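Long-range contacts in 3'-5' exonuclease crn-4 (Caenorhabditis elegans, PDB 5DK5), which degrades RNA and DNA as a metal-dependent 3'-5' exonuclease of the DEDDh family and takes part in apoptotic DNA breakdown: residues B[24-29]-B[123-128]; B[217-222]-B[268-273]; B[15-20]-B[211-216]; B[153-158]-B[177-182]. All blocks are in the same frame, centred on the assembly; numbering follows the deposited sequence.

How the interactions relate
Starting from the N terminus, 15-20 pairs with 211-216 in interaction 3, which closes the longest loop and encloses interactions 1 and 4. Within that loop, interaction 1 comes first, setting strand 20-28 against helix 124-136; interaction 4 follows, joining helix 151-161 to the end of helix 172-179. Interaction 2 begins directly where interaction 3 ends and ties strand 216-219 to the zinc-binding loop, so no two contacts cross. They are also linked in space. K153 NZ of interaction 4 lies 2.8 Å from N215 O of interaction 3, probably as a hydrogen bond, and L218 of interaction 2 packs on W127 of interaction 1.

Interaction 1 (B[24-29]-B[123-128]); sequences LDFETT and RQDLWR. With IPA (isopropyl alcohol), chain L; IPA (isopropyl alcohol), chain M.
D125 reaches from its helix to accept a hydrogen bond from the backbone of a strand: F26 N donates to D125 OD2 over 2.9 Å, almost straight at 175° and nearly along the carboxylate C-O axis. The same oxygen lies 3.6 Å from D25 CA and 4.2 Å from D25 OD2. D25 and E27 bind magnesium, and D125 occupies a place consistent with the next acidic member of the DEDDh signature; its hold on F26 N thus fixes one acidic group against the strand that carries two others. With CG swung away from the carbonyl carbon (chi1 -72°), the F26 ring turns an edge to the helix, CD2 coming 3.4 Å from D125 O. L126 CD2 approaches that edge too and meets L24 CD2 at 4.0 Å, making a small apolar patch. Further along, a water joins T28 OG1 to R128 NH2, while R128 NE donates to Q124 OE1 at 2.6 Å, the amide oxygen lying in the guanidinium plane. The axes of 124-128 and 24-28 cross at 71°, 8.3 Å apart at their closest; further along helix 124-136, I129 and A130 cover F26, helix 191-207 packs on D25 and E27, and strands 41-50 and 116-120 flank strand 20-28.

Interaction 2 (B[217-222]-B[268-273]); sequences LLTCCA and GVCRYC. With ZN (zinc ion), chain I.
A four-cysteine zinc site unites the two segments, C220 meeting C270 and C273 around the metal, with C280 as the fourth ligand. The zinc ion lies 2.4 Å from C220 SG and 2.3 Å from C270 SG. C273 SG completes this trio, its CB packing against C220 SG. C270 and C273 form a CxxC turn in which the amides of Y272 and C273 both give weak hydrogen bonds to C270 SG, a pattern familiar from zinc knuckles; C220, just past the end of strand 216-219, places the metal just beyond the C-terminal end of that strand. Beside the site, C221 CB sits over one face of the Y272 ring, 3.7 Å from its centroid and only 14° off the normal, a CH-pi contact. Because C221 SG is turned opposite the backbone N (chi1 -179°), the sulfur leans obliquely toward the phenol end, 3.6 Å from Y272 OH. T219 fits between neighbours: its CG2 touches R271 CB at 3.8 Å and its CB meets Y272 CB, while its hydroxyl is taken by T255 on the adjoining strand. L217 CD1 rests on the aliphatic part of R271, 3.9 Å from CG, and a water links L218 O to R271 N.

Interaction 3 (B[15-20]-B[211-216]); sequences HCPFDT and KVTVNE
H15, C16, P17 and F18 pack in turn on K211, V212, T213 and V214, a partly buried contact with no clear hydrogen bond across it, between the N-terminal lead-in to strand 20-28 and the lead-in to strand 216-219. The two run in roughly the same direction, 31° apart. At the outer end, K211 crosses H15 at about a right angle: its CD sits at the imidazole edge and NZ comes 3.4 Å from H15 CD2. P17 CG then touches T213 CG2 at 3.6 Å. C16 SG, thrown away from its own N (chi1 179°), lies 3.5 Å from V212 O and also accepts from F18 N at 3.5 Å (162°), beside the edge of the F18 ring. With an alanine at C16, the F18 amide would probably lose this acceptor and the edge of its ring the sulfur beside it. The second segment ends in a classic beta bulge, N215 and E216 both facing Y148 as strand 216-219 begins. Deeper in, F18 CZ meets V214 CG2 at 3.7 Å, and both residues rest on A117 of strand 116-120; V212 faces I154 of helix 151-161 and L202 and I206 of helix 191-207.

Interaction 4 (B[153-158]-B[177-182]); sequences KIFTNE and NEYYDL
The F155 ring presents an edge to the face of Y179, a T-shaped pair with centroids 5.3 Å apart and planes at 88°. Leading that edge, F155 CE1 comes 3.6 Å from Y179 CG, and Y179 CB lies in the plane of the F155 ring. Y180 CE2 reaches the same edge, 3.7 Å from F155 CE1, so one phenylalanine corner is wedged between two tyrosines. These two rings are themselves packed, Y179 CD2 standing 3.5 Å above the middle of one Y180 face. F155 reaches them because chi1 of 170° sends its ring away from the backbone N and out from helix 151-161. A Schellman motif ends helix 172-179 here: D181, with positive phi, lets L182 N return to N177 O at 2.6 Å, with a weaker D181 N to E178 O bond, and Y180 sits in the turn. A serine in place of F155 would probably leave the face of Y179 without its edge partner and open a gap between both tyrosines and helix 151-161. One turn on, E158 CB packs 3.9 Å from Y180 OH, its carboxylate nearly coplanar with the Y180 ring and salt-bridged to R161. Y180 OH is buried with no polar partner in the model, whereas Y179 OH bonds to G163 O and its ring has a cation-pi contact with K165; M205 of helix 191-207 touches Y180.

Interaction 1 (B[24-29]-B[123-128])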
# COMPACT_ATOMS: atom_id res chain seq x y z
N LEU B 24 -12.38 -17.69 15.36
CA LEU B 24 -12.20 -16.36 14.78
C LEU B 24 -10.97 -16.29 13.89
O LEU B 24 -9.96 -16.93 14.16
CB LEU B 24 -12.10 -15.32 15.90
CG LEU B 24 -11.79 -13.88 15.51
CD1 LEU B 24 -12.50 -12.92 16.45
CD2 LEU B 24 -10.29 -13.62 15.55
N ASP B 25 -11.06 -15.49 12.83
CA ASP B 25 -9.94 -15.31 11.90
C ASP B 25 -9.95 -13.94 11.24
O ASP B 25 -10.95 -13.53 10.65
CB ASP B 25 -9.96 -16.39 10.82
CG ASP B 25 -8.79 -16.27 9.87
OD1 ASP B 25 -8.87 -15.47 8.91
OD2 ASP B 25 -7.79 -16.99 10.07
N PHE B 26 -8.82 -13.24 11.34
CA PHE B 26 -8.63 -11.97 10.66
C PHE B 26 -7.61 -12.12 9.53
O PHE B 26 -6.62 -12.83 9.67
CB PHE B 26 -8.14 -10.88 11.62
CG PHE B 26 -9.19 -10.40 12.59
CD1 PHE B 26 -10.39 -9.90 12.14
CD2 PHE B 26 -8.95 -10.43 13.96
CE1 PHE B 26 -11.35 -9.44 13.03
CE2 PHE B 26 -9.89 -9.98 14.85
CZ PHE B 26 -11.10 -9.48 14.39
N GLU B 27 -7.89 -11.47 8.41
CA GLU B 27 -6.90 -11.27 7.36
C GLU B 27 -6.67 -9.77 7.23
O GLU B 27 -7.60 -8.98 7.40
CB GLU B 27 -7.37 -11.87 6.03
CG GLU B 27 -7.65 -13.36 6.11
CD GLU B 27 -6.43 -14.18 6.49
OE1 GLU B 27 -5.30 -13.79 6.10
OE2 GLU B 27 -6.59 -15.21 7.18
N THR B 28 -5.43 -9.39 6.96
CA THR B 28 -5.05 -7.98 6.95
C THR B 28 -4.33 -7.58 5.67
O THR B 28 -3.90 -8.42 4.88
CB THR B 28 -4.12 -7.64 8.14
OG1 THR B 28 -2.82 -8.20 7.92
CG2 THR B 28 -4.69 -8.17 9.45
N THR B 29 -4.20 -6.27 5.48
CA THR B 29 -3.28 -5.74 4.48
C THR B 29 -1.88 -6.14 4.89
O THR B 29 -1.61 -6.38 6.07
CB THR B 29 -3.38 -4.22 4.36
OG1 THR B 29 -3.17 -3.62 5.65
CG2 THR B 29 -4.74 -3.80 3.83
N ARG B 123 -1.65 -16.35 18.59
CA ARG B 123 -1.92 -15.12 19.32
C ARG B 123 -2.14 -13.95 18.37
O ARG B 123 -2.73 -12.94 18.75
CB ARG B 123 -0.76 -14.80 20.27
CG ARG B 123 0.59 -14.63 19.58
CD ARG B 123 1.68 -14.23 20.57
NE ARG B 123 1.86 -15.22 21.63
CZ ARG B 123 2.64 -15.05 22.69
NH1 ARG B 123 3.33 -13.93 22.84
NH2 ARG B 123 2.74 -16.01 23.60
N GLN B 124 -1.68 -14.10 17.14
CA GLN B 124 -1.64 -13.01 16.17
C GLN B 124 -2.99 -12.32 15.98
O GLN B 124 -3.06 -11.09 15.97
CB GLN B 124 -1.15 -13.53 14.82
CG GLN B 124 0.24 -14.15 14.86
CD GLN B 124 1.29 -13.17 15.34
OE1 GLN B 124 1.24 -11.98 15.02
NE2 GLN B 124 2.25 -13.66 16.11
N ASP B 125 -4.06 -13.10 15.83
CA ASP B 125 -5.37 -12.55 15.50
C ASP B 125 -5.86 -11.50 16.51
O ASP B 125 -6.35 -10.45 16.12
CB ASP B 125 -6.41 -13.67 15.40
CG ASP B 125 -6.20 -14.55 14.19
OD1 ASP B 125 -5.47 -15.56 14.30
OD2 ASP B 125 -6.77 -14.24 13.12
N LEU B 126 -5.71 -11.80 17.80
CA LEU B 126 -6.26 -10.93 18.84
C LEU B 126 -5.20 -10.07 19.53
O LEU B 126 -5.43 -8.88 19.77
CB LEU B 126 -7.01 -11.77 19.88
CG LEU B 126 -8.29 -12.45 19.38
CD1 LEU B 126 -8.95 -13.23 20.50
CD2 LEU B 126 -9.28 -11.45 18.79
N TRP B 127 -4.05 -10.64 19.84
CA TRP B 127 -3.01 -9.87 20.51
C TRP B 127 -2.43 -8.77 19.61
O TRP B 127 -2.20 -7.66 20.07
CB TRP B 127 -1.87 -10.77 21.00
CG TRP B 127 -0.59 -10.03 21.19
CD1 TRP B 127 -0.29 -9.16 22.19
CD2 TRP B 127 0.55 -10.07 20.33
NE1 TRP B 127 0.98 -8.66 22.02
CE2 TRP B 127 1.52 -9.21 20.88
CE3 TRP B 127 0.86 -10.76 19.15
CZ2 TRP B 127 2.77 -9.01 20.30
CZ3 TRP B 127 2.09 -10.56 18.57
CH2 TRP B 127 3.04 -9.70 19.14
N ARG B 128 -2.20 -9.09 18.34
CA ARG B 128 -1.61 -8.12 17.41
C ARG B 128 -2.66 -7.45 16.53
O ARG B 128 -2.89 -6.25 16.64
CB ARG B 128 -0.55 -8.79 16.53
CG ARG B 128 0.09 -7.85 15.51
CD ARG B 128 1.29 -8.49 14.81
NE ARG B 128 0.89 -9.62 13.98
CZ ARG B 128 0.38 -9.52 12.76
NH1 ARG B 128 0.19 -8.33 12.20
NH2 ARG B 128 0.05 -10.61 12.09
C1 IPA L . 2.09 -20.28 19.30
C2 IPA L . 1.52 -19.22 18.39
C3 IPA L . 2.56 -18.80 17.37
O2 IPA L . 1.15 -18.10 19.16
C1 IPA M . 0.84 -3.48 12.99
C2 IPA M . 1.89 -4.37 13.63
C3 IPA M . 1.67 -4.41 15.12
O2 IPA M . 1.77 -5.67 13.09
O HOH W 1 -0.97 -9.60 9.39

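Interaction 2 (B[217-222]-B[268-273])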
# COMPACT_ATOMS: atom_id res chain seq x y z
N LEU B 217 -4.39 -14.70 28.08
CA LEU B 217 -5.08 -13.49 28.51
C LEU B 217 -4.27 -12.26 28.09
O LEU B 217 -3.05 -12.33 27.97
CB LEU B 217 -5.29 -13.48 30.02
CG LEU B 217 -5.86 -14.74 30.67
CD1 LEU B 217 -5.66 -14.68 32.18
CD2 LEU B 217 -7.33 -14.90 30.33
N LEU B 218 -4.96 -11.15 27.88
CA LEU B 218 -4.31 -9.88 27.58
C LEU B 218 -4.34 -8.96 28.79
O LEU B 218 -5.41 -8.55 29.25
CB LEU B 218 -4.97 -9.20 26.38
CG LEU B 218 -4.87 -9.94 25.04
CD1 LEU B 218 -5.41 -9.05 23.92
CD2 LEU B 218 -3.44 -10.38 24.73
N THR B 219 -3.16 -8.65 29.32
CA THR B 219 -3.02 -7.81 30.50
C THR B 219 -2.27 -6.52 30.16
O THR B 219 -1.64 -6.42 29.10
CB THR B 219 -2.27 -8.54 31.63
OG1 THR B 219 -0.95 -8.89 31.18
CG2 THR B 219 -3.02 -9.80 32.04
N CYS B 220 -2.33 -5.55 31.07
CA CYS B 220 -1.81 -4.21 30.80
C CYS B 220 -0.32 -4.05 31.10
O CYS B 220 0.29 -3.06 30.69
CB CYS B 220 -2.59 -3.19 31.63
SG CYS B 220 -2.50 -3.45 33.42
N CYS B 221 0.26 -5.00 31.82
CA CYS B 221 1.64 -4.86 32.28
C CYS B 221 2.36 -6.19 32.42
O CYS B 221 1.74 -7.23 32.65
CB CYS B 221 1.66 -4.12 33.63
SG CYS B 221 3.31 -3.85 34.30
N ALA B 222 3.68 -6.15 32.27
CA ALA B 222 4.53 -7.32 32.43
C ALA B 222 5.93 -6.89 32.86
O ALA B 222 6.43 -5.86 32.43
CB ALA B 222 4.59 -8.12 31.14
N GLY B 268 -14.95 -9.82 33.04
CA GLY B 268 -13.94 -9.22 32.18
C GLY B 268 -13.05 -8.32 33.02
O GLY B 268 -13.12 -7.09 32.94
N VAL B 269 -12.22 -8.94 33.85
CA VAL B 269 -11.30 -8.23 34.74
C VAL B 269 -9.86 -8.53 34.35
O VAL B 269 -9.48 -9.69 34.18
CB VAL B 269 -11.52 -8.64 36.21
CG1 VAL B 269 -10.55 -7.91 37.12
CG2 VAL B 269 -12.96 -8.35 36.63
N CYS B 270 -9.07 -7.47 34.20
CA CYS B 270 -7.66 -7.63 33.87
C CYS B 270 -6.97 -8.43 34.96
O CYS B 270 -7.10 -8.11 36.15
CB CYS B 270 -6.98 -6.28 33.68
SG CYS B 270 -5.18 -6.40 33.53
N ARG B 271 -6.24 -9.46 34.57
CA ARG B 271 -5.59 -10.35 35.52
C ARG B 271 -4.52 -9.63 36.33
O ARG B 271 -4.26 -9.98 37.48
CB ARG B 271 -4.99 -11.55 34.80
CG ARG B 271 -5.10 -12.87 35.55
CD ARG B 271 -6.54 -13.26 35.77
NE ARG B 271 -6.86 -13.41 37.19
CZ ARG B 271 -8.00 -13.03 37.76
NH1 ARG B 271 -8.96 -12.45 37.06
NH2 ARG B 271 -8.17 -13.23 39.06
N TYR B 272 -3.89 -8.62 35.73
CA TYR B 272 -2.79 -7.92 36.38
C TYR B 272 -3.29 -6.86 37.37
O TYR B 272 -3.09 -7.00 38.58
CB TYR B 272 -1.88 -7.26 35.34
CG TYR B 272 -0.59 -6.76 35.92
CD1 TYR B 272 -0.50 -5.50 36.50
CD2 TYR B 272 0.55 -7.55 35.91
CE1 TYR B 272 0.68 -5.04 37.04
CE2 TYR B 272 1.74 -7.10 36.45
CZ TYR B 272 1.80 -5.85 37.01
OH TYR B 272 2.98 -5.40 37.55
N CYS B 273 -3.93 -5.81 36.86
CA CYS B 273 -4.32 -4.67 37.69
C CYS B 273 -5.64 -4.91 38.42
O CYS B 273 -6.04 -4.11 39.26
CB CYS B 273 -4.44 -3.41 36.83
SG CYS B 273 -5.78 -3.45 35.62
ZN ZN I . -4.74 -4.16 33.57
O HOH W 2 -6.55 -10.08 31.60

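Interaction 3 (B[15-20]-B[211-216])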
# COMPACT_ATOMS: atom_id res chain seq x y z
N HIS B 15 -15.00 -31.39 28.32
CA HIS B 15 -13.82 -30.92 29.04
C HIS B 15 -13.66 -29.41 28.87
O HIS B 15 -12.62 -28.84 29.21
CB HIS B 15 -12.56 -31.65 28.55
CG HIS B 15 -12.39 -33.01 29.15
ND1 HIS B 15 -13.25 -34.05 28.89
CD2 HIS B 15 -11.44 -33.51 29.99
CE1 HIS B 15 -12.85 -35.13 29.54
NE2 HIS B 15 -11.76 -34.82 30.22
N CYS B 16 -14.69 -28.77 28.33
CA CYS B 16 -14.65 -27.33 28.04
C CYS B 16 -15.74 -26.59 28.82
O CYS B 16 -16.90 -27.01 28.81
CB CYS B 16 -14.83 -27.09 26.54
SG CYS B 16 -14.82 -25.35 26.06
N PRO B 17 -15.37 -25.49 29.50
CA PRO B 17 -16.35 -24.79 30.34
C PRO B 17 -17.30 -23.88 29.57
O PRO B 17 -18.17 -23.25 30.17
CB PRO B 17 -15.47 -23.97 31.28
CG PRO B 17 -14.28 -23.64 30.46
CD PRO B 17 -14.05 -24.84 29.56
N PHE B 18 -17.13 -23.80 28.25
CA PHE B 18 -17.98 -22.98 27.40
C PHE B 18 -18.93 -23.85 26.58
O PHE B 18 -18.54 -24.90 26.08
CB PHE B 18 -17.14 -22.11 26.46
CG PHE B 18 -16.17 -21.21 27.17
CD1 PHE B 18 -16.57 -19.96 27.61
CD2 PHE B 18 -14.87 -21.61 27.40
CE1 PHE B 18 -15.69 -19.13 28.27
CE2 PHE B 18 -13.98 -20.78 28.05
CZ PHE B 18 -14.39 -19.53 28.49
N ASP B 19 -20.18 -23.41 26.46
CA ASP B 19 -21.16 -24.11 25.63
C ASP B 19 -21.01 -23.73 24.16
O ASP B 19 -21.49 -24.43 23.27
CB ASP B 19 -22.58 -23.81 26.10
CG ASP B 19 -23.02 -24.73 27.23
OD1 ASP B 19 -22.16 -25.15 28.04
OD2 ASP B 19 -24.23 -25.03 27.31
N THR B 20 -20.33 -22.61 23.91
CA THR B 20 -20.13 -22.11 22.55
C THR B 20 -18.69 -21.63 22.35
O THR B 20 -18.15 -20.91 23.19
CB THR B 20 -21.09 -20.95 22.22
OG1 THR B 20 -22.44 -21.36 22.46
CG2 THR B 20 -20.94 -20.52 20.76
N LYS B 211 -8.19 -31.20 26.11
CA LYS B 211 -8.90 -30.33 27.04
C LYS B 211 -8.76 -28.87 26.62
O LYS B 211 -7.71 -28.25 26.82
CB LYS B 211 -8.37 -30.54 28.46
CG LYS B 211 -9.25 -29.94 29.55
CD LYS B 211 -9.23 -30.80 30.81
CE LYS B 211 -10.50 -30.62 31.64
NZ LYS B 211 -10.60 -31.65 32.72
N VAL B 212 -9.83 -28.32 26.06
CA VAL B 212 -9.80 -26.99 25.47
C VAL B 212 -10.39 -25.94 26.40
O VAL B 212 -11.53 -26.06 26.85
CB VAL B 212 -10.57 -26.97 24.12
CG1 VAL B 212 -10.48 -25.61 23.47
CG2 VAL B 212 -10.02 -28.05 23.19
N THR B 213 -9.60 -24.91 26.69
CA THR B 213 -10.01 -23.81 27.56
C THR B 213 -9.22 -22.56 27.23
O THR B 213 -8.22 -22.62 26.51
CB THR B 213 -9.80 -24.15 29.05
OG1 THR B 213 -10.09 -25.54 29.28
CG2 THR B 213 -10.70 -23.30 29.93
N VAL B 214 -9.66 -21.41 27.74
CA VAL B 214 -8.89 -20.18 27.67
C VAL B 214 -7.50 -20.41 28.27
O VAL B 214 -7.37 -20.76 29.44
CB VAL B 214 -9.59 -19.02 28.42
CG1 VAL B 214 -8.67 -17.82 28.59
CG2 VAL B 214 -10.88 -18.62 27.70
N ASN B 215 -6.46 -20.21 27.46
CA ASN B 215 -5.08 -20.41 27.89
C ASN B 215 -4.21 -19.17 27.72
O ASN B 215 -3.04 -19.17 28.08
CB ASN B 215 -4.46 -21.59 27.13
CG ASN B 215 -4.60 -21.45 25.62
OD1 ASN B 215 -5.04 -20.42 25.12
ND2 ASN B 215 -4.22 -22.49 24.90
N GLU B 216 -4.80 -18.11 27.16
CA GLU B 216 -4.09 -16.84 27.00
C GLU B 216 -4.98 -15.66 27.38
O GLU B 216 -6.17 -15.63 27.05
CB GLU B 216 -3.59 -16.68 25.56
CG GLU B 216 -2.42 -17.59 25.22
CD GLU B 216 -1.74 -17.23 23.91
OE1 GLU B 216 -2.19 -16.28 23.24
OE2 GLU B 216 -0.74 -17.89 23.56

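Interaction 4 (B[153-158]-B[177-182])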
# COMPACT_ATOMS: atom_id res chain seq x y z
N LYS B 153 -1.37 -23.72 21.03
CA LYS B 153 -0.75 -23.92 22.33
C LYS B 153 -1.25 -25.21 22.97
O LYS B 153 -0.49 -25.93 23.62
CB LYS B 153 -1.04 -22.73 23.24
CG LYS B 153 -0.40 -22.82 24.61
CD LYS B 153 -0.73 -21.60 25.44
CE LYS B 153 -0.18 -21.71 26.84
NZ LYS B 153 -0.60 -20.55 27.66
N ILE B 154 -2.53 -25.49 22.79
CA ILE B 154 -3.12 -26.74 23.28
C ILE B 154 -2.57 -27.90 22.48
O ILE B 154 -2.28 -28.97 23.01
CB ILE B 154 -4.66 -26.72 23.20
CG1 ILE B 154 -5.21 -25.50 23.94
CG2 ILE B 154 -5.24 -28.02 23.76
CD1 ILE B 154 -6.70 -25.34 23.83
N PHE B 155 -2.42 -27.68 21.17
CA PHE B 155 -1.86 -28.67 20.27
C PHE B 155 -0.45 -29.06 20.69
O PHE B 155 -0.05 -30.22 20.54
CB PHE B 155 -1.87 -28.14 18.84
CG PHE B 155 -1.12 -29.00 17.87
CD1 PHE B 155 -1.60 -30.24 17.49
CD2 PHE B 155 0.07 -28.55 17.31
CE1 PHE B 155 -0.91 -31.02 16.59
CE2 PHE B 155 0.76 -29.33 16.41
CZ PHE B 155 0.28 -30.57 16.05
N THR B 156 0.30 -28.09 21.20
CA THR B 156 1.64 -28.35 21.72
C THR B 156 1.58 -29.32 22.89
O THR B 156 2.36 -30.27 22.96
CB THR B 156 2.34 -27.05 22.15
OG1 THR B 156 2.59 -26.23 21.01
CG2 THR B 156 3.66 -27.34 22.86
N ASN B 157 0.66 -29.06 23.82
CA ASN B 157 0.50 -29.92 24.99
C ASN B 157 0.01 -31.31 24.61
O ASN B 157 0.45 -32.31 25.18
CB ASN B 157 -0.47 -29.28 25.99
CG ASN B 157 0.02 -27.95 26.51
OD1 ASN B 157 1.21 -27.65 26.48
ND2 ASN B 157 -0.91 -27.13 27.01
N GLU B 158 -0.90 -31.37 23.65
CA GLU B 158 -1.43 -32.64 23.16
C GLU B 158 -0.34 -33.47 22.49
O GLU B 158 -0.41 -34.70 22.47
CB GLU B 158 -2.58 -32.40 22.19
CG GLU B 158 -3.90 -32.06 22.85
CD GLU B 158 -4.45 -33.21 23.68
OE1 GLU B 158 -4.89 -34.21 23.09
OE2 GLU B 158 -4.43 -33.10 24.93
N ASN B 177 -3.18 -30.09 10.94
CA ASN B 177 -3.86 -30.94 9.98
C ASN B 177 -3.03 -32.17 9.62
O ASN B 177 -3.57 -33.25 9.38
CB ASN B 177 -4.20 -30.17 8.70
CG ASN B 177 -5.55 -29.46 8.78
OD1 ASN B 177 -6.42 -29.83 9.57
ND2 ASN B 177 -5.73 -28.45 7.94
N GLU B 178 -1.71 -32.00 9.59
CA GLU B 178 -0.81 -33.10 9.25
C GLU B 178 -0.70 -34.09 10.41
O GLU B 178 -0.56 -35.29 10.20
CB GLU B 178 0.58 -32.57 8.89
CG GLU B 178 1.54 -33.64 8.39
CD GLU B 178 2.88 -33.06 7.97
OE1 GLU B 178 3.10 -31.85 8.17
OE2 GLU B 178 3.72 -33.83 7.45
N TYR B 179 -0.78 -33.57 11.63
CA TYR B 179 -0.65 -34.40 12.83
C TYR B 179 -1.83 -35.36 12.96
O TYR B 179 -1.64 -36.55 13.21
CB TYR B 179 -0.55 -33.53 14.08
CG TYR B 179 -0.30 -34.30 15.35
CD1 TYR B 179 0.99 -34.58 15.78
CD2 TYR B 179 -1.36 -34.76 16.12
CE1 TYR B 179 1.22 -35.29 16.94
CE2 TYR B 179 -1.14 -35.47 17.29
CZ TYR B 179 0.15 -35.73 17.69
OH TYR B 179 0.37 -36.44 18.85
N TYR B 180 -3.04 -34.83 12.80
CA TYR B 180 -4.26 -35.63 12.92
C TYR B 180 -4.68 -36.20 11.57
O TYR B 180 -5.75 -36.80 11.45
CB TYR B 180 -5.39 -34.78 13.51
CG TYR B 180 -5.11 -34.31 14.92
CD1 TYR B 180 -5.43 -35.10 16.02
CD2 TYR B 180 -4.53 -33.07 15.16
CE1 TYR B 180 -5.17 -34.67 17.31
CE2 TYR B 180 -4.27 -32.63 16.44
CZ TYR B 180 -4.59 -33.43 17.51
OH TYR B 180 -4.34 -33.00 18.79
N ASP B 181 -3.83 -36.03 10.56
CA ASP B 181 -4.10 -36.52 9.21
C ASP B 181 -5.46 -36.03 8.72
O ASP B 181 -6.31 -36.82 8.30
CB ASP B 181 -4.04 -38.05 9.18
CG ASP B 181 -3.87 -38.60 7.77
OD1 ASP B 181 -4.18 -37.88 6.80
OD2 ASP B 181 -3.43 -39.76 7.64
N LEU B 182 -5.66 -34.71 8.78
CA LEU B 182 -6.89 -34.09 8.31
C LEU B 182 -6.68 -33.48 6.93
O LEU B 182 -5.68 -32.80 6.70
CB LEU B 182 -7.36 -33.02 9.30
CG LEU B 182 -7.77 -33.51 10.69
CD1 LEU B 182 -8.03 -32.33 11.60
CD2 LEU B 182 -9.00 -34.40 10.61